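Diaminopimelate decarboxylase (Aquifex aeolicus, PDB 2P3E) probably catalyses the pyridoxal phosphate-dependent decarboxylation of meso-diaminopimelate to L-lysine, the closing step of lysine biosynthesis, working as a homodimer. Local coordinates at residues G77-G88 with I99-G110; M285-Q296 with R365-A376. All coordinates share one frame; numbering follows the deposited sequence.

How the contacts relate
After a small antiparallel sheet near the N terminus, the chain passes strand 36-40, later a partner of strand 289-301, and then enters the parallel barrel. Contact 1 closes a short loop there: strand 82-85 leads into helix 88-96, and strand 104-106 returns beside it. The chain completes the barrel before contact 2 opens, so the two loops follow in series and neither nest nor cross. Contact 2 spans far more chain, bringing 365-376 back against strand 289-301 in the mixed sheet of the second domain. The contacts lie on opposite sides of the chain's centre, their centres about 28 Å apart, and both reach the second subunit.

Contact 1 (G77-G88 with I99-G110); sequences GELGAGADIVSG and IPPERIVYAGVG
Y106 and I85 meet at about a right angle in the tightly packed half of this contact. The isoleucine's CG1 lies between its backbone N and carbonyl carbon (chi1 65°), which brings CD1 over a face of the tyrosine ring in a CH-pi contact, 4.2 Å from the centroid of the Y106 ring. CE2 of Y106 comes within 3.4 Å of V86 C, and the phenol ends in a bond from Y106 OH to a lone pair of G110 O (2.8 Å). An aromatic with a hydroxyl suits the place because it both fills and ties down the turn after the strand; an alanine here would probably leave I85 CD1 without its ring and G110 O without its donor. A83 is small enough for its CB to fit against I99 CD1 (4.0 Å) and A94 of helix 88-96.

Four backbone bonds stitch the strands together; that from I85 N to V105 O (2.8 Å) is almost straight at 177°. At the other end, where G77, G80 and R103 are partly exposed, polar bonds to backbone carbonyls replace close apolar packing. R103, bent at chi3 (-50°), carries its guanidinium to the Schellman motif at G80. Its NH2 donates to A81 O (2.7 Å) from above the carbonyl plane; NE bonds the same oxygen weakly, as NH2 does G77 O. A long, many-donor arginine suits a helix end rich in carbonyls. G80 O lies over one guanidinium face and P100 CD over the other.

S87 N-caps helix 88-96 through E90 N, and its OG also bonds N386 O of the second subunit. V105 packs on E279, probably a pyridoxal phosphate ligand. Parallel strands 82-85 and 104-106, joined through helix 88-96, form a beta-alpha-beta crossover of the TIM barrel that houses the cofactor in this decarboxylase family.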
loop_
_atom_site.group_PDB
_atom_site.type_symbol
_atom_site.label_atom_id
_atom_site.label_comp_id
_atom_site.label_asym_id
_atom_site.label_seq_id
_atom_site.Cartn_x
_atom_site.Cartn_y
_atom_site.Cartn_z
ATOM N N GLY B 77 4.266 15.825 20.610
ATOM C CA GLY B 77 4.135 15.486 22.033
ATOM C C GLY B 77 4.821 16.494 22.952
ATOM O O GLY B 77 4.315 16.801 24.031
ATOM N N GLU B 78 5.962 17.013 22.513
ATOM C CA GLU B 78 6.725 18.011 23.296
ATOM C C GLU B 78 6.016 19.366 23.336
ATOM O O GLU B 78 6.250 20.176 24.250
ATOM C CB GLU B 78 8.149 18.166 22.748
ATOM C CG GLU B 78 9.059 16.945 22.972
ATOM C CD GLU B 78 9.745 16.954 24.349
ATOM O OE1 GLU B 78 9.390 17.821 25.185
ATOM O OE2 GLU B 78 10.628 16.087 24.601
ATOM N N LEU B 79 5.142 19.600 22.358
ATOM C CA LEU B 79 4.312 20.801 22.340
ATOM C C LEU B 79 3.017 20.690 23.145
ATOM O O LEU B 79 2.272 21.666 23.260
ATOM C CB LEU B 79 4.011 21.243 20.908
ATOM C CG LEU B 79 5.222 21.547 20.030
ATOM C CD1 LEU B 79 4.782 21.774 18.580
ATOM C CD2 LEU B 79 6.033 22.737 20.557
ATOM N N GLY B 80 2.755 19.502 23.677
ATOM C CA GLY B 80 1.561 19.234 24.477
ATOM C C GLY B 80 0.462 18.557 23.665
ATOM O O GLY B 80 -0.686 18.526 24.091
ATOM N N ALA B 81 0.809 18.016 22.498
ATOM C CA ALA B 81 -0.183 17.300 21.681
ATOM C C ALA B 81 -0.611 16.040 22.379
ATOM O O ALA B 81 0.186 15.394 23.050
ATOM C CB ALA B 81 0.374 16.968 20.300
ATOM N N GLY B 82 -1.888 15.702 22.221
ATOM C CA GLY B 82 -2.360 14.370 22.519
ATOM C C GLY B 82 -2.207 13.491 21.286
ATOM O O GLY B 82 -1.593 13.893 20.285
ATOM N N ALA B 83 -2.740 12.284 21.374
ATOM C CA ALA B 83 -2.727 11.357 20.248
ATOM C C ALA B 83 -4.098 10.709 20.067
ATOM O O ALA B 83 -4.690 10.170 21.012
ATOM C CB ALA B 83 -1.615 10.299 20.395
ATOM N N ASP B 84 -4.614 10.828 18.852
ATOM C CA ASP B 84 -5.794 10.098 18.408
ATOM C C ASP B 84 -5.269 8.853 17.701
ATOM O O ASP B 84 -4.629 8.950 16.650
ATOM C CB ASP B 84 -6.633 11.005 17.486
ATOM C CG ASP B 84 -7.601 10.233 16.565
ATOM O OD1 ASP B 84 -8.193 9.232 16.969
ATOM O OD2 ASP B 84 -7.755 10.649 15.395
ATOM N N ILE B 85 -5.516 7.696 18.306
ATOM C CA ILE B 85 -4.978 6.437 17.815
ATOM C C ILE B 85 -6.072 5.508 17.326
ATOM O O ILE B 85 -7.224 5.635 17.756
ATOM C CB ILE B 85 -4.111 5.722 18.908
ATOM C CG1 ILE B 85 -4.984 5.294 20.115
ATOM C CG2 ILE B 85 -2.934 6.645 19.320
ATOM C CD1 ILE B 85 -4.334 4.279 21.085
ATOM N N VAL B 86 -5.715 4.588 16.416
ATOM C CA VAL B 86 -6.658 3.592 15.883
ATOM C C VAL B 86 -6.113 2.150 15.943
ATOM O O VAL B 86 -6.685 1.242 15.359
ATOM C CB VAL B 86 -7.120 3.943 14.403
ATOM C CG1 VAL B 86 -7.779 5.326 14.356
ATOM C CG2 VAL B 86 -5.940 3.911 13.451
ATOM N N SER B 87 -5.029 1.928 16.682
ATOM C CA SER B 87 -4.441 0.585 16.762
ATOM C C SER B 87 -3.483 0.523 17.945
ATOM O O SER B 87 -3.088 1.556 18.497
ATOM C CB SER B 87 -3.655 0.261 15.474
ATOM O OG SER B 87 -2.438 0.998 15.443
ATOM N N GLY B 88 -3.135 -0.707 18.321
ATOM C CA GLY B 88 -2.127 -0.967 19.339
ATOM C C GLY B 88 -0.767 -0.451 18.924
ATOM O O GLY B 88 -0.004 -0.012 19.765
ATOM N N ILE B 99 3.931 10.790 24.729
ATOM C CA ILE B 99 2.544 11.232 24.921
ATOM C C ILE B 99 1.870 10.409 26.026
ATOM O O ILE B 99 1.757 9.198 25.902
ATOM C CB ILE B 99 1.747 11.196 23.584
ATOM C CG1 ILE B 99 2.396 12.179 22.585
ATOM C CG2 ILE B 99 0.255 11.522 23.822
ATOM C CD1 ILE B 99 1.777 12.247 21.212
ATOM N N PRO B 100 1.463 11.068 27.131
ATOM C CA PRO B 100 0.796 10.368 28.230
ATOM C C PRO B 100 -0.615 9.860 27.860
ATOM O O PRO B 100 -1.343 10.546 27.128
ATOM C CB PRO B 100 0.702 11.437 29.317
ATOM C CG PRO B 100 0.737 12.730 28.608
ATOM C CD PRO B 100 1.616 12.510 27.410
ATOM N N PRO B 101 -0.985 8.653 28.339
ATOM C CA PRO B 101 -2.314 8.065 28.090
ATOM C C PRO B 101 -3.479 8.970 28.476
ATOM O O PRO B 101 -4.553 8.838 27.915
ATOM C CB PRO B 101 -2.312 6.793 28.954
ATOM C CG PRO B 101 -1.159 6.946 29.877
ATOM C CD PRO B 101 -0.146 7.733 29.127
ATOM N N GLU B 102 -3.260 9.877 29.425
ATOM C CA GLU B 102 -4.250 10.902 29.764
ATOM C C GLU B 102 -4.572 11.854 28.595
ATOM O O GLU B 102 -5.572 12.579 28.634
ATOM C CB GLU B 102 -3.810 11.682 31.011
ATOM C CG GLU B 102 -3.707 10.818 32.292
ATOM C CD GLU B 102 -2.395 10.068 32.433
ATOM O OE1 GLU B 102 -1.529 10.202 31.553
ATOM O OE2 GLU B 102 -2.223 9.336 33.436
ATOM N N ARG B 103 -3.730 11.861 27.557
ATOM C CA ARG B 103 -4.007 12.656 26.350
ATOM C C ARG B 103 -4.236 11.755 25.113
ATOM O O ARG B 103 -4.167 12.218 23.983
ATOM C CB ARG B 103 -2.878 13.641 26.085
ATOM C CG ARG B 103 -2.563 14.613 27.260
ATOM C CD ARG B 103 -1.848 15.888 26.791
ATOM N NE ARG B 103 -0.678 15.615 25.938
ATOM C CZ ARG B 103 0.603 15.823 26.272
ATOM N NH1 ARG B 103 0.923 16.327 27.472
ATOM N NH2 ARG B 103 1.575 15.543 25.393
ATOM N N ILE B 104 -4.529 10.477 25.337
ATOM C CA ILE B 104 -4.722 9.529 24.233
ATOM C C ILE B 104 -6.182 9.090 24.121
ATOM O O ILE B 104 -6.795 8.677 25.125
ATOM C CB ILE B 104 -3.790 8.296 24.388
ATOM C CG1 ILE B 104 -2.323 8.749 24.370
ATOM C CG2 ILE B 104 -4.127 7.176 23.344
ATOM C CD1 ILE B 104 -1.309 7.609 24.510
ATOM N N VAL B 105 -6.736 9.202 22.904
ATOM C CA VAL B 105 -8.080 8.712 22.607
ATOM C C VAL B 105 -8.008 7.641 21.499
ATOM O O VAL B 105 -7.191 7.740 20.587
ATOM C CB VAL B 105 -9.063 9.860 22.220
ATOM C CG1 VAL B 105 -9.248 10.849 23.396
ATOM C CG2 VAL B 105 -8.581 10.609 20.961
ATOM N N TYR B 106 -8.870 6.635 21.582
ATOM C CA TYR B 106 -8.729 5.462 20.729
ATOM C C TYR B 106 -9.999 5.281 19.903
ATOM O O TYR B 106 -11.054 4.945 20.454
ATOM C CB TYR B 106 -8.440 4.222 21.596
ATOM C CG TYR B 106 -8.006 2.910 20.893
ATOM C CD1 TYR B 106 -7.469 1.859 21.642
ATOM C CD2 TYR B 106 -8.112 2.732 19.518
ATOM C CE1 TYR B 106 -7.072 0.655 21.042
ATOM C CE2 TYR B 106 -7.717 1.523 18.910
ATOM C CZ TYR B 106 -7.197 0.495 19.682
ATOM O OH TYR B 106 -6.792 -0.707 19.092
ATOM N N ALA B 107 -9.893 5.503 18.594
ATOM C CA ALA B 107 -11.041 5.367 17.688
ATOM C C ALA B 107 -10.948 4.142 16.778
ATOM O O ALA B 107 -10.026 3.345 16.873
ATOM C CB ALA B 107 -11.218 6.608 16.865
ATOM N N GLY B 108 -11.933 4.006 15.904
ATOM C CA GLY B 108 -11.908 2.979 14.861
ATOM C C GLY B 108 -12.428 1.629 15.307
ATOM O O GLY B 108 -12.723 1.403 16.491
ATOM N N VAL B 109 -12.552 0.740 14.330
ATOM C CA VAL B 109 -13.002 -0.626 14.551
ATOM C C VAL B 109 -11.778 -1.559 14.618
ATOM O O VAL B 109 -11.937 -2.792 14.677
ATOM C CB VAL B 109 -13.988 -1.085 13.433
ATOM C CG1 VAL B 109 -15.233 -0.223 13.424
ATOM C CG2 VAL B 109 -13.316 -1.080 12.058
ATOM N N GLY B 110 -10.573 -0.955 14.628
ATOM C CA GLY B 110 -9.309 -1.684 14.683
ATOM C C GLY B 110 -8.899 -1.984 16.114
ATOM O O GLY B 110 -7.940 -1.387 16.635
#

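Contact 2 (M285-Q296 with R365-A376)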
loop_
_atom_site.group_PDB
_atom_site.type_symbol
_atom_site.label_atom_id
_atom_site.label_comp_id
_atom_site.label_asym_id
_atom_site.label_seq_id
_atom_site.Cartn_x
_atom_site.Cartn_y
_atom_site.Cartn_z
ATOM N N MET B 285 0.213 17.713 9.232
ATOM C CA MET B 285 1.306 17.023 8.545
ATOM C C MET B 285 1.369 17.187 7.023
ATOM O O MET B 285 2.451 17.105 6.435
ATOM C CB MET B 285 1.251 15.520 8.869
ATOM C CG MET B 285 1.770 15.157 10.258
ATOM S SD MET B 285 3.434 15.827 10.641
ATOM C CE MET B 285 4.377 15.238 9.262
ATOM N N GLY B 286 0.219 17.388 6.391
ATOM C CA GLY B 286 0.081 17.257 4.922
ATOM C C GLY B 286 1.077 18.084 4.140
ATOM O O GLY B 286 1.881 17.542 3.378
ATOM N N ASN B 287 1.043 19.402 4.342
ATOM C CA ASN B 287 1.974 20.280 3.612
ATOM C C ASN B 287 3.320 20.473 4.302
ATOM O O ASN B 287 4.182 21.209 3.815
ATOM C CB ASN B 287 1.318 21.621 3.279
ATOM C CG ASN B 287 0.527 21.559 1.995
ATOM O OD1 ASN B 287 1.031 21.085 0.974
ATOM N ND2 ASN B 287 -0.706 22.053 2.023
ATOM N N ALA B 288 3.492 19.784 5.431
ATOM C CA ALA B 288 4.768 19.762 6.154
ATOM C C ALA B 288 5.818 18.931 5.420
ATOM O O ALA B 288 7.021 19.139 5.606
ATOM C CB ALA B 288 4.559 19.180 7.558
ATOM N N GLY B 289 5.353 17.971 4.615
ATOM C CA GLY B 289 6.243 17.029 3.960
ATOM C C GLY B 289 6.205 17.138 2.448
ATOM O O GLY B 289 5.145 17.390 1.851
ATOM N N ILE B 290 7.368 16.949 1.831
ATOM C CA ILE B 290 7.461 16.907 0.381
ATOM C C ILE B 290 8.274 15.681 -0.041
ATOM O O ILE B 290 9.157 15.221 0.704
ATOM C CB ILE B 290 8.030 18.215 -0.239
ATOM C CG1 ILE B 290 9.491 18.422 0.112
ATOM C CG2 ILE B 290 7.224 19.455 0.186
ATOM C CD1 ILE B 290 10.089 19.550 -0.674
ATOM N N LEU B 291 7.954 15.133 -1.204
ATOM C CA LEU B 291 8.640 13.955 -1.696
ATOM C C LEU B 291 9.552 14.359 -2.853
ATOM O O LEU B 291 9.086 14.923 -3.852
ATOM C CB LEU B 291 7.644 12.879 -2.136
ATOM C CG LEU B 291 8.189 11.592 -2.794
ATOM C CD1 LEU B 291 9.126 10.837 -1.853
ATOM C CD2 LEU B 291 7.008 10.695 -3.223
ATOM N N ILE B 292 10.845 14.068 -2.707
ATOM C CA ILE B 292 11.828 14.368 -3.749
ATOM C C ILE B 292 12.123 13.110 -4.527
ATOM O O ILE B 292 12.366 12.041 -3.945
ATOM C CB ILE B 292 13.180 14.923 -3.191
ATOM C CG1 ILE B 292 12.950 16.082 -2.200
ATOM C CG2 ILE B 292 14.133 15.339 -4.353
ATOM C CD1 ILE B 292 12.073 17.248 -2.730
ATOM N N THR B 293 12.098 13.243 -5.848
ATOM C CA THR B 293 12.318 12.108 -6.720
ATOM C C THR B 293 13.221 12.508 -7.885
ATOM O O THR B 293 13.203 13.649 -8.307
ATOM C CB THR B 293 10.959 11.495 -7.209
ATOM O OG1 THR B 293 11.208 10.349 -8.021
ATOM C CG2 THR B 293 10.109 12.508 -8.001
ATOM N N GLN B 294 14.010 11.561 -8.385
ATOM C CA GLN B 294 14.918 11.828 -9.504
ATOM C C GLN B 294 14.390 11.225 -10.806
ATOM O O GLN B 294 13.928 10.077 -10.850
ATOM C CB GLN B 294 16.312 11.283 -9.179
ATOM C CG GLN B 294 17.377 11.604 -10.231
ATOM C CD GLN B 294 18.678 10.904 -9.944
ATOM O OE1 GLN B 294 18.719 9.682 -9.753
ATOM N NE2 GLN B 294 19.754 11.670 -9.919
ATOM N N VAL B 295 14.459 12.022 -11.869
ATOM C CA VAL B 295 14.093 11.596 -13.212
ATOM C C VAL B 295 15.100 10.553 -13.726
ATOM O O VAL B 295 16.316 10.782 -13.701
ATOM C CB VAL B 295 14.011 12.805 -14.202
ATOM C CG1 VAL B 295 13.684 12.304 -15.622
ATOM C CG2 VAL B 295 12.978 13.847 -13.728
ATOM N N GLN B 296 14.581 9.403 -14.154
ATOM C CA GLN B 296 15.380 8.292 -14.650
ATOM C C GLN B 296 15.358 8.263 -16.171
ATOM O O GLN B 296 16.417 8.186 -16.793
ATOM C CB GLN B 296 14.869 6.963 -14.086
ATOM C CG GLN B 296 14.867 6.886 -12.565
ATOM C CD GLN B 296 16.215 7.216 -11.948
ATOM O OE1 GLN B 296 17.229 6.585 -12.262
ATOM N NE2 GLN B 296 16.237 8.214 -11.068
ATOM N N ARG B 365 16.922 13.617 -17.515
ATOM C CA ARG B 365 17.437 12.531 -16.702
ATOM C C ARG B 365 18.455 13.083 -15.692
ATOM O O ARG B 365 19.334 13.864 -16.062
ATOM C CB ARG B 365 18.076 11.455 -17.600
ATOM C CG ARG B 365 18.831 10.367 -16.835
ATOM C CD ARG B 365 19.041 9.082 -17.673
ATOM N NE ARG B 365 19.209 7.888 -16.814
ATOM C CZ ARG B 365 20.394 7.465 -16.401
ATOM N NH1 ARG B 365 21.465 8.141 -16.770
ATOM N NH2 ARG B 365 20.523 6.388 -15.641
ATOM N N GLY B 366 18.300 12.709 -14.421
ATOM C CA GLY B 366 19.218 13.131 -13.361
ATOM C C GLY B 366 18.693 14.308 -12.539
ATOM O O GLY B 366 19.120 14.522 -11.398
ATOM N N GLU B 367 17.769 15.079 -13.114
ATOM C CA GLU B 367 17.172 16.209 -12.394
ATOM C C GLU B 367 16.194 15.712 -11.336
ATOM O O GLU B 367 15.645 14.626 -11.473
ATOM C CB GLU B 367 16.401 17.113 -13.343
ATOM C CG GLU B 367 17.249 18.076 -14.121
ATOM C CD GLU B 367 16.387 19.082 -14.846
ATOM O OE1 GLU B 367 15.763 19.958 -14.192
ATOM O OE2 GLU B 367 16.332 18.981 -16.074
ATOM N N TYR B 368 15.960 16.533 -10.312
ATOM C CA TYR B 368 15.021 16.186 -9.240
ATOM C C TYR B 368 13.705 16.961 -9.332
ATOM O O TYR B 368 13.695 18.133 -9.750
ATOM C CB TYR B 368 15.658 16.443 -7.869
ATOM C CG TYR B 368 16.993 15.771 -7.684
ATOM C CD1 TYR B 368 17.073 14.405 -7.396
ATOM C CD2 TYR B 368 18.189 16.504 -7.806
ATOM C CE1 TYR B 368 18.327 13.781 -7.227
ATOM C CE2 TYR B 368 19.440 15.889 -7.646
ATOM C CZ TYR B 368 19.496 14.541 -7.357
ATOM O OH TYR B 368 20.714 13.926 -7.172
ATOM N N LEU B 369 12.609 16.302 -8.933
ATOM C CA LEU B 369 11.295 16.947 -8.809
ATOM C C LEU B 369 10.840 16.915 -7.339
ATOM O O LEU B 369 11.229 16.011 -6.590
ATOM C CB LEU B 369 10.254 16.211 -9.672
ATOM C CG LEU B 369 10.547 16.036 -11.180
ATOM C CD1 LEU B 369 9.438 15.246 -11.889
ATOM C CD2 LEU B 369 10.710 17.416 -11.795
ATOM N N ALA B 370 10.056 17.916 -6.936
ATOM C CA ALA B 370 9.414 17.965 -5.631
ATOM C C ALA B 370 7.910 17.751 -5.755
ATOM O O ALA B 370 7.223 18.496 -6.460
ATOM C CB ALA B 370 9.709 19.296 -4.924
ATOM N N VAL B 371 7.417 16.716 -5.077
ATOM C CA VAL B 371 5.989 16.411 -5.003
ATOM C C VAL B 371 5.473 17.003 -3.688
ATOM O O VAL B 371 5.899 16.592 -2.598
ATOM C CB VAL B 371 5.705 14.868 -5.057
ATOM C CG1 VAL B 371 4.196 14.577 -5.051
ATOM C CG2 VAL B 371 6.383 14.224 -6.295
ATOM N N LEU B 372 4.567 17.980 -3.783
ATOM C CA LEU B 372 4.153 18.717 -2.578
ATOM C C LEU B 372 3.044 17.986 -1.829
ATOM O O LEU B 372 2.464 17.036 -2.363
ATOM C CB LEU B 372 3.710 20.148 -2.929
ATOM C CG LEU B 372 4.711 21.034 -3.685
ATOM C CD1 LEU B 372 4.135 22.450 -3.790
ATOM C CD2 LEU B 372 6.099 21.037 -3.027
ATOM N N SER B 373 2.779 18.421 -0.588
ATOM C CA SER B 373 1.596 17.979 0.165
ATOM C C SER B 373 1.647 16.478 0.457
ATOM O O SER B 373 0.626 15.791 0.470
ATOM C CB SER B 373 0.303 18.323 -0.609
ATOM O OG SER B 373 0.380 19.607 -1.224
ATOM N N ALA B 374 2.854 15.992 0.742
ATOM C CA ALA B 374 3.084 14.557 0.873
ATOM C C ALA B 374 3.352 14.086 2.305
ATOM O O ALA B 374 3.729 12.927 2.513
ATOM C CB ALA B 374 4.194 14.115 -0.073
ATOM N N GLY B 375 3.106 14.962 3.279
ATOM C CA GLY B 375 3.453 14.702 4.685
ATOM C C GLY B 375 2.437 13.863 5.450
ATOM O O GLY B 375 2.739 13.308 6.519
ATOM N N ALA B 376 1.235 13.761 4.884
ATOM C CA ALA B 376 0.117 13.039 5.497
ATOM C C ALA B 376 -0.392 11.984 4.536
ATOM O O ALA B 376 -0.604 12.275 3.343
ATOM C CB ALA B 376 -1.010 14.005 5.887
HETATM O O HOH W 1 3.930 20.719 0.686
HETATM O O HOH W 2 18.310 5.166 -14.611
#
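The Y368 ring has T293 O at its edge and Q294 CB 3.7 Å from Y368 CD1, while G366 O sits over the centre of one face. The Q294 amide lies almost parallel to the ring, with planes 7° apart, although the two side chains run obliquely. With CG anti to its backbone N (chi1 -175°) and an extended chain beyond, Q294 carries NE2 to within 3.7 Å of Y368 CE1, where it donates to G366 O; a glutamine, long and with an N-H at its tip, can fill both roles. The R365 guanidinium takes Q296 O and a water at its edge. Its NE bond to Q296 O is weak, but NH2 forms a salt bridge with E113 of the second subunit.

Between these ends, strands 289-296 and 368-371 run antiparallel within the mixed beta domain, built mostly from chain that follows the barrel, in this enzyme family. L291 and V371 form a hydrogen-bonded pair, with V371 N to L291 O at 2.7 Å, and their CB atoms meet on one face. On the other, I292 CD1 rests on A370 CB (3.8 Å), where alanine leaves it room. T293 bonds D310 through OG1.

Beyond the strands, S373 OG donates to N287 OD1 (2.7 Å), and a water links the same oxygen to S373 N. A side chain at G375 would run into M285 O, only 3.1 Å from G375 CA.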